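Local structure of protein DJ-1 homolog D (Arabidopsis thaliana, 4OGG) at residues L8-F22 against E60-F72. The protein belongs to the DJ-1/PfpI family and carries two such domains in tandem, each an alpha/beta fold of the DJ-1/PfpI kind. Residues are numbered along the deposited sequence; the frame is centred on the assembly and turned at random.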
loop_
_atom_site.group_PDB
_atom_site.type_symbol
_atom_site.label_atom_id
_atom_site.label_comp_id
_atom_site.label_asym_id
_atom_site.label_seq_id
_atom_site.Cartn_x
_atom_site.Cartn_y
_atom_site.Cartn_z
ATOM N N LEU C 8 22.751 9.824 14.094
ATOM C CA LEU C 8 23.024 8.428 13.769
ATOM C C LEU C 8 21.805 7.822 13.081
ATOM O O LEU C 8 20.835 7.436 13.736
ATOM C CB LEU C 8 23.353 7.664 15.051
ATOM C CG LEU C 8 23.579 6.154 14.972
ATOM C CD1 LEU C 8 24.691 5.837 13.982
ATOM C CD2 LEU C 8 23.931 5.637 16.356
ATOM N N CYS C 9 21.869 7.733 11.756
ATOM C CA CYS C 9 20.768 7.209 10.951
ATOM C C CYS C 9 20.911 5.747 10.552
ATOM O O CYS C 9 21.987 5.156 10.649
ATOM C CB CYS C 9 20.609 8.050 9.679
ATOM S SG CYS C 9 20.386 9.815 9.971
ATOM N N GLY C 10 19.801 5.178 10.089
ATOM C CA GLY C 10 19.784 3.795 9.651
ATOM C C GLY C 10 18.537 3.542 8.826
ATOM O O GLY C 10 17.610 4.358 8.824
ATOM N N ASP C 11 18.502 2.420 8.117
ATOM C CA ASP C 11 17.335 2.099 7.308
ATOM C C ASP C 11 16.140 1.812 8.209
ATOM O O ASP C 11 16.243 1.075 9.189
ATOM C CB ASP C 11 17.619 0.900 6.400
ATOM C CG ASP C 11 18.652 1.209 5.332
ATOM O OD1 ASP C 11 19.088 2.376 5.241
ATOM O OD2 ASP C 11 19.025 0.287 4.580
ATOM N N TYR C 12 15.012 2.417 7.859
ATOM C CA TYR C 12 13.769 2.280 8.602
ATOM C C TYR C 12 13.770 2.976 9.960
ATOM O O TYR C 12 13.055 2.587 10.885
ATOM C CB TYR C 12 13.372 0.804 8.701
ATOM C CG TYR C 12 12.857 0.295 7.367
ATOM C CD1 TYR C 12 11.665 0.788 6.832
ATOM C CD2 TYR C 12 13.582 -0.628 6.617
ATOM C CE1 TYR C 12 11.205 0.376 5.581
ATOM C CE2 TYR C 12 13.132 -1.047 5.358
ATOM C CZ TYR C 12 11.945 -0.540 4.850
ATOM O OH TYR C 12 11.497 -0.937 3.610
ATOM N N MET C 13 14.584 4.021 10.075
ATOM C CA MET C 13 14.578 4.817 11.294
ATOM C C MET C 13 13.225 5.527 11.169
ATOM O O MET C 13 12.693 5.645 10.061
ATOM C CB MET C 13 15.728 5.830 11.275
ATOM C CG MET C 13 15.711 6.778 10.090
ATOM S SD MET C 13 17.208 7.789 10.001
ATOM C CE MET C 13 17.245 8.163 8.273
ATOM N N GLU C 14 12.651 5.991 12.273
ATOM C CA GLU C 14 11.347 6.653 12.202
ATOM C C GLU C 14 11.489 8.004 11.501
ATOM O O GLU C 14 12.303 8.837 11.901
ATOM C CB GLU C 14 10.764 6.814 13.610
ATOM C CG GLU C 14 9.251 6.587 13.685
ATOM C CD GLU C 14 8.434 7.733 13.112
ATOM O OE1 GLU C 14 7.250 7.509 12.787
ATOM O OE2 GLU C 14 8.955 8.861 13.004
ATOM N N ASP C 15 10.689 8.208 10.457
ATOM C CA ASP C 15 10.742 9.425 9.647
ATOM C C ASP C 15 10.713 10.745 10.423
ATOM O O ASP C 15 11.532 11.627 10.174
ATOM C CB ASP C 15 9.615 9.401 8.599
ATOM C CG ASP C 15 9.948 10.221 7.359
ATOM O OD1 ASP C 15 11.107 10.676 7.231
ATOM O OD2 ASP C 15 9.059 10.405 6.502
ATOM N N TYR C 16 9.775 10.900 11.351
ATOM C CA TYR C 16 9.720 12.138 12.128
ATOM C C TYR C 16 10.951 12.293 13.016
ATOM O O TYR C 16 11.495 13.388 13.164
ATOM C CB TYR C 16 8.497 12.168 13.051
ATOM C CG TYR C 16 7.178 12.560 12.421
ATOM C CD1 TYR C 16 7.121 13.249 11.210
ATOM C CD2 TYR C 16 5.978 12.305 13.089
ATOM C CE1 TYR C 16 5.900 13.677 10.681
ATOM C CE2 TYR C 16 4.762 12.730 12.575
ATOM C CZ TYR C 16 4.728 13.413 11.378
ATOM O OH TYR C 16 3.518 13.843 10.886
ATOM N N GLU C 17 11.378 11.185 13.609
ATOM C CA GLU C 17 12.497 11.201 14.536
ATOM C C GLU C 17 13.850 11.575 13.949
ATOM O O GLU C 17 14.783 11.892 14.686
ATOM C CB GLU C 17 12.531 9.868 15.281
ATOM C CG GLU C 17 11.401 9.804 16.301
ATOM C CD GLU C 17 11.001 8.401 16.697
ATOM O OE1 GLU C 17 11.889 7.547 16.870
ATOM O OE2 GLU C 17 9.786 8.161 16.852
ATOM N N VAL C 18 13.964 11.554 12.627
ATOM C CA VAL C 18 15.214 11.984 12.017
ATOM C C VAL C 18 15.020 13.382 11.430
ATOM O O VAL C 18 15.842 14.280 11.644
ATOM C CB VAL C 18 15.707 11.016 10.897
ATOM C CG1 VAL C 18 14.627 10.809 9.844
ATOM C CG2 VAL C 18 16.979 11.589 10.247
ATOM N N MET C 19 13.914 13.586 10.722
ATOM C CA MET C 19 13.679 14.871 10.079
ATOM C C MET C 19 13.405 16.058 10.995
ATOM O O MET C 19 13.903 17.150 10.738
ATOM C CB MET C 19 12.553 14.756 9.046
ATOM C CG MET C 19 12.503 15.930 8.077
ATOM S SD MET C 19 14.082 16.200 7.216
ATOM C CE MET C 19 13.834 15.235 5.713
ATOM N N VAL C 20 12.621 15.868 12.050
ATOM C CA VAL C 20 12.329 16.989 12.938
ATOM C C VAL C 20 13.610 17.539 13.577
ATOM O O VAL C 20 13.886 18.731 13.481
ATOM C CB VAL C 20 11.294 16.606 14.026
ATOM C CG1 VAL C 20 11.072 17.782 14.972
ATOM C CG2 VAL C 20 9.969 16.236 13.364
ATOM N N PRO C 21 14.415 16.682 14.229
ATOM C CA PRO C 21 15.634 17.238 14.823
ATOM C C PRO C 21 16.612 17.744 13.764
ATOM O O PRO C 21 17.307 18.739 13.975
ATOM C CB PRO C 21 16.188 16.070 15.642
ATOM C CG PRO C 21 15.693 14.868 14.907
ATOM C CD PRO C 21 14.274 15.253 14.559
ATOM N N PHE C 22 16.650 17.071 12.617
ATOM C CA PHE C 22 17.545 17.471 11.527
ATOM C C PHE C 22 17.267 18.900 11.072
ATOM O O PHE C 22 18.187 19.708 10.928
ATOM C CB PHE C 22 17.390 16.524 10.326
ATOM C CG PHE C 22 18.263 16.880 9.145
ATOM C CD1 PHE C 22 19.653 16.899 9.266
ATOM C CD2 PHE C 22 17.694 17.192 7.912
ATOM C CE1 PHE C 22 20.464 17.223 8.178
ATOM C CE2 PHE C 22 18.498 17.517 6.814
ATOM C CZ PHE C 22 19.884 17.533 6.950
ATOM N N GLU C 60 2.973 0.327 10.773
ATOM C CA GLU C 60 4.083 0.859 9.986
ATOM C C GLU C 60 3.854 0.863 8.479
ATOM O O GLU C 60 3.300 -0.079 7.916
ATOM C CB GLU C 60 5.385 0.095 10.263
ATOM C CG GLU C 60 6.562 0.578 9.380
ATOM C CD GLU C 60 7.837 -0.225 9.572
ATOM O OE1 GLU C 60 8.324 -0.306 10.718
ATOM O OE2 GLU C 60 8.358 -0.779 8.574
ATOM N N SER C 61 4.290 1.943 7.841
ATOM C CA SER C 61 4.230 2.090 6.392
ATOM C C SER C 61 5.517 2.847 6.067
ATOM O O SER C 61 6.228 3.274 6.983
ATOM C CB SER C 61 2.987 2.880 5.949
ATOM O OG SER C 61 2.986 4.212 6.427
ATOM N N ARG C 62 5.846 2.998 4.789
ATOM C CA ARG C 62 7.076 3.705 4.441
ATOM C C ARG C 62 6.924 5.219 4.417
ATOM O O ARG C 62 5.893 5.746 4.008
ATOM C CB ARG C 62 7.615 3.226 3.087
ATOM C CG ARG C 62 8.311 1.881 3.151
ATOM C CD ARG C 62 9.088 1.572 1.884
ATOM N NE ARG C 62 10.159 2.532 1.612
ATOM C CZ ARG C 62 11.131 2.321 0.729
ATOM N NH1 ARG C 62 11.164 1.185 0.042
ATOM N NH2 ARG C 62 12.065 3.240 0.523
ATOM N N GLY C 63 7.969 5.913 4.862
ATOM C CA GLY C 63 7.949 7.366 4.872
ATOM C C GLY C 63 8.790 7.920 3.738
ATOM O O GLY C 63 9.018 7.239 2.738
ATOM N N HIS C 64 9.252 9.157 3.879
ATOM C CA HIS C 64 10.080 9.763 2.840
ATOM C C HIS C 64 11.447 9.091 2.851
ATOM O O HIS C 64 11.936 8.691 3.906
ATOM C CB HIS C 64 10.344 11.255 3.101
ATOM C CG HIS C 64 9.120 12.086 3.335
ATOM N ND1 HIS C 64 8.412 12.058 4.518
ATOM C CD2 HIS C 64 8.535 13.036 2.568
ATOM C CE1 HIS C 64 7.446 12.957 4.469
ATOM N NE2 HIS C 64 7.499 13.565 3.297
ATOM N N ASN C 65 12.075 8.969 1.689
ATOM C CA ASN C 65 13.418 8.414 1.675
ATOM C C ASN C 65 14.255 9.563 2.227
ATOM O O ASN C 65 14.005 10.721 1.891
ATOM C CB ASN C 65 13.865 8.072 0.256
ATOM C CG ASN C 65 13.117 6.892 -0.315
ATOM O OD1 ASN C 65 12.949 5.873 0.353
ATOM N ND2 ASN C 65 12.672 7.018 -1.561
ATOM N N PHE C 66 15.217 9.253 3.088
ATOM C CA PHE C 66 16.063 10.284 3.681
ATOM C C PHE C 66 17.461 10.292 3.071
ATOM O O PHE C 66 18.148 9.274 3.074
ATOM C CB PHE C 66 16.185 10.070 5.193
ATOM C CG PHE C 66 16.842 11.214 5.904
ATOM C CD1 PHE C 66 16.096 12.313 6.314
ATOM C CD2 PHE C 66 18.214 11.222 6.113
ATOM C CE1 PHE C 66 16.709 13.408 6.923
ATOM C CE2 PHE C 66 18.839 12.314 6.719
ATOM C CZ PHE C 66 18.082 13.408 7.124
ATOM N N THR C 67 17.883 11.452 2.575
ATOM C CA THR C 67 19.199 11.584 1.957
ATOM C C THR C 67 20.258 12.024 2.965
ATOM O O THR C 67 20.141 13.080 3.585
ATOM C CB THR C 67 19.168 12.597 0.796
ATOM O OG1 THR C 67 18.145 12.227 -0.141
ATOM C CG2 THR C 67 20.513 12.622 0.082
ATOM N N LEU C 68 21.289 11.200 3.120
ATOM C CA LEU C 68 22.385 11.476 4.044
ATOM C C LEU C 68 23.282 12.571 3.477
ATOM O O LEU C 68 23.424 12.683 2.261
ATOM C CB LEU C 68 23.210 10.207 4.255
ATOM C CG LEU C 68 22.414 8.980 4.712
ATOM C CD1 LEU C 68 23.284 7.735 4.605
ATOM C CD2 LEU C 68 21.920 9.185 6.147
ATOM N N ASN C 69 23.883 13.377 4.353
ATOM C CA ASN C 69 24.771 14.441 3.899
ATOM C C ASN C 69 26.205 14.254 4.380
ATOM O O ASN C 69 27.058 15.119 4.167
ATOM C CB ASN C 69 24.246 15.823 4.327
ATOM C CG ASN C 69 24.310 16.052 5.829
ATOM O OD1 ASN C 69 24.820 15.227 6.584
ATOM N ND2 ASN C 69 23.796 17.196 6.265
ATOM N N ALA C 70 26.473 13.118 5.015
ATOM C CA ALA C 70 27.812 12.820 5.514
ATOM C C ALA C 70 28.148 11.338 5.373
ATOM O O ALA C 70 27.260 10.496 5.208
ATOM C CB ALA C 70 27.941 13.253 6.962
ATOM N N THR C 71 29.436 11.026 5.453
ATOM C CA THR C 71 29.912 9.657 5.309
ATOM C C THR C 71 30.381 9.072 6.640
ATOM O O THR C 71 31.377 9.513 7.215
ATOM C CB THR C 71 31.065 9.599 4.281
ATOM O OG1 THR C 71 30.633 10.207 3.054
ATOM C CG2 THR C 71 31.481 8.154 4.014
ATOM N N PHE C 72 29.654 8.062 7.112
ATOM C CA PHE C 72 29.939 7.391 8.374
ATOM C C PHE C 72 31.414 7.034 8.578
ATOM O O PHE C 72 32.000 7.347 9.616
ATOM C CB PHE C 72 29.087 6.118 8.475
ATOM C CG PHE C 72 29.176 5.431 9.804
ATOM C CD1 PHE C 72 30.263 4.619 10.118
ATOM C CD2 PHE C 72 28.185 5.620 10.761
ATOM C CE1 PHE C 72 30.361 4.009 11.368
ATOM C CE2 PHE C 72 28.273 5.016 12.013
ATOM C CZ PHE C 72 29.364 4.208 12.317
#
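Phe66 sets its ring against the first turns of helix 15-27, and five side chains of segment 8-22 surround it. Val18 CG2 lies over one face, 3.8 Å from the ring centroid and close to the ring normal, a CH-pi contact. At the rim stands Met19, whose chain, bent at chi2 and chi3, brings SD near the ring plane in a Met-aromatic contact and puts CE 3.6 Å from Phe66 CE1. The distal edge, led by CZ, points into a face of Phe22; centroids 5.4 Å apart and planes at 80° define a T-shaped pair. Met13 CE closes on the root of the ring, 3.8 Å from Phe66 CB, while Cys9 SG approaches obliquely.

A His-carboxylate hydrogen bond flanks this apolar cluster. Asp15 OD2 accepts two bonds from His64: ND1 donates at 2.7 Å, nearly straight at 174°, to the syn lone pair and within the imidazole plane, whereas the backbone N, 2.9 Å from OD2, comes from above the carboxylate. Asp15 CG, trans to its own N (chi1 -153°), carries OD2 to them. The ND1 bond, with the bond from NE2 to Glu207, holds the imidazole at both nitrogens. The other oxygen, OD1, is bonded to Tyr209, so that both residues of the pair are tied to the second DJ-1/PfpI domain.

Strand 66-67 and the loop before it lie along helix 15-27, with strand 30-35 touching Phe22 and Phe66, strand 44-51 pairing with strands 13-14, 59-62 and 66-67, and helix 208-221 meeting Met19 and His64.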